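Local structure of transcriptional regulator, TetR family (Agrobacterium tumefaciens, 2G7S) at residues C106-L109 with A110-I113. The protein probably binds DNA as a dimeric TetR-family transcriptional regulator, with a C-terminal domain that by family resemblance may sense a small ligand. Numbering follows the deposited sequence.
Sequences CALL and ASEI
The E112 carboxylate turns one face toward L108 and L109. Above that face stand L109 CA, 4.0 Å from E112 OE1, and L108 CD2, farther off from E112 OE2. L109 CD2 comes to the end of the group, 3.4 Å from E112 OE1 and only slightly out of its plane. E112 CG lies beside the backbone N (chi1 -46°), and the extended chain carries the acid back toward the leucines. E112 OE1 accepts a hydrogen bond from the backbone N of Y26; L109 CD2 only packs against it. The Y26 bond probably helps fix the rotation of the acid beside L109.

The second flat group is the L108 carbonyl, whose oxygen takes two donors. S111 OG lies in the carbonyl plane, 2.7 Å from L108 O. S111 N approaches the same oxygen from well above the plane, at 3.1 Å. S111 chi1 of 68° folds the hydroxyl back over its own backbone. S111 has a second conformer, so the hydroxyl bond is not certain.

The backbone bonds change span here. A110 N reaches C106 O at 2.8 Å, four residues back. S111 N and E112 N reach only three back, with E112 N 2.9 Å from L109 O. These bonds overlap a type I turn from A110 to I113, in which I113 N bonds A110 O weakly.

R173 of the second subunit bonds S111 O, and the S111 side chains of both subunits pack together. The arrangement is an i-4 backbone bond giving way to i-3 bonds that run into a type I turn, at the dimer contact of a TetR-type C-terminal domain.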
ATOM      1  N   CYS A 106      -0.694  10.186   0.453  1.00  7.29           N
ATOM      2  CA  CYS A 106      -0.809   9.873  -0.979  1.00  6.50           C
ATOM      3  C   CYS A 106      -0.643   8.368  -1.195  1.00  6.37           C
ATOM      4  O   CYS A 106      -1.326   7.788  -2.042  1.00  7.33           O
ATOM      5  CB  CYS A 106       0.199  10.625  -1.802  1.00  7.64           C
ATOM      6  SG  CYS A 106      -0.277  12.387  -1.871  1.00 10.48           S
ATOM      7  N   ALA A 107       0.245   7.705  -0.435  1.00  6.98           N
ATOM      8  CA  ALA A 107       0.364   6.280  -0.614  1.00  7.33           C
ATOM      9  C   ALA A 107      -0.971   5.590  -0.253  1.00  6.85           C
ATOM     10  O   ALA A 107      -1.371   4.583  -0.865  1.00  7.85           O
ATOM     11  CB  ALA A 107       1.539   5.738   0.253  1.00  7.71           C
ATOM     12  N   LEU A 108      -1.623   6.071   0.813  1.00  6.53           N
ATOM     13  CA  LEU A 108      -2.866   5.460   1.229  1.00  6.91           C
ATOM     14  C   LEU A 108      -3.923   5.678   0.144  1.00  6.88           C
ATOM     15  O   LEU A 108      -4.649   4.756  -0.243  1.00  8.26           O
ATOM     16  CB  LEU A 108      -3.315   6.007   2.655  1.00  8.69           C
ATOM     17  CG  LEU A 108      -4.168   4.997   3.513  1.00  9.98           C
ATOM     18  CD1 LEU A 108      -4.273   5.485   4.952  1.00 12.81           C
ATOM     19  CD2 LEU A 108      -5.506   4.592   2.990  1.00 17.99           C
ATOM     20  N   LEU A 109      -4.076   6.937  -0.284  1.00  6.47           N
ATOM     21  CA  LEU A 109      -5.100   7.207  -1.299  1.00  5.95           C
ATOM     22  C   LEU A 109      -4.803   6.415  -2.583  1.00  6.44           C
ATOM     23  O   LEU A 109      -5.746   6.081  -3.284  1.00  7.71           O
ATOM     24  CB  LEU A 109      -5.151   8.694  -1.613  1.00  7.13           C
ATOM     25  CG  LEU A 109      -5.794   9.551  -0.507  1.00  8.72           C
ATOM     26  CD1 LEU A 109      -5.543  11.042  -0.758  1.00 10.02           C
ATOM     27  CD2 LEU A 109      -7.331   9.323  -0.383  1.00 11.99           C
ATOM     28  N   ALA A 110      -3.519   6.203  -2.908  1.00  6.94           N
ATOM     29  CA  ALA A 110      -3.255   5.484  -4.153  1.00  7.07           C
ATOM     30  C   ALA A 110      -3.897   4.114  -4.165  1.00  6.68           C
ATOM     31  O   ALA A 110      -4.250   3.621  -5.232  1.00  8.31           O
ATOM     32  CB  ALA A 110      -1.729   5.356  -4.348  1.00  7.78           C
ATOM     33  N   SER A 111      -4.058   3.471  -3.002  0.50  6.44           N
ATOM     34  CA  SER A 111      -4.631   2.132  -3.014  0.50  6.98           C
ATOM     35  C   SER A 111      -6.101   2.159  -3.343  0.50  6.91           C
ATOM     36  O   SER A 111      -6.695   1.097  -3.548  0.50  7.45           O
ATOM     37  CB  SER A 111      -4.493   1.483  -1.651  0.50  5.37           C
ATOM     38  OG  SER A 111      -5.315   2.154  -0.692  0.50  5.60           O
ATOM     39  N   GLU A 112      -6.684   3.352  -3.328  1.00  6.73           N
ATOM     40  CA  GLU A 112      -8.154   3.472  -3.575  1.00  7.83           C
ATOM     41  C   GLU A 112      -8.454   4.187  -4.899  1.00  7.59           C
ATOM     42  O   GLU A 112      -9.613   4.590  -5.142  1.00  8.29           O
ATOM     43  CB  GLU A 112      -8.794   4.337  -2.491  1.00 12.23           C
ATOM     44  CG  GLU A 112      -8.452   4.094  -1.182  1.00 16.65           C
ATOM     45  CD  GLU A 112      -9.039   5.107  -0.179  1.00 13.70           C
ATOM     46  OE1 GLU A 112      -8.892   6.350  -0.181  1.00 13.21           O
ATOM     47  OE2 GLU A 112      -9.426   4.550   0.788  1.00 21.52           O
ATOM     48  N   ILE A 113      -7.417   4.436  -5.719  1.00  7.48           N
ATOM     49  CA  ILE A 113      -7.629   5.219  -6.954  1.00  8.16           C
ATOM     50  C   ILE A 113      -8.902   4.929  -7.744  1.00  6.88           C
ATOM     51  O   ILE A 113      -9.576   5.864  -8.183  1.00  9.00           O
ATOM     52  CB  ILE A 113      -6.345   5.217  -7.825  1.00  8.10           C
ATOM     53  CG1 ILE A 113      -5.386   6.296  -7.221  1.00  9.28           C
ATOM     54  CG2 ILE A 113      -6.655   5.486  -9.288  1.00  8.69           C
ATOM     55  CD1 ILE A 113      -3.979   6.268  -7.800  1.00  9.56           C
TER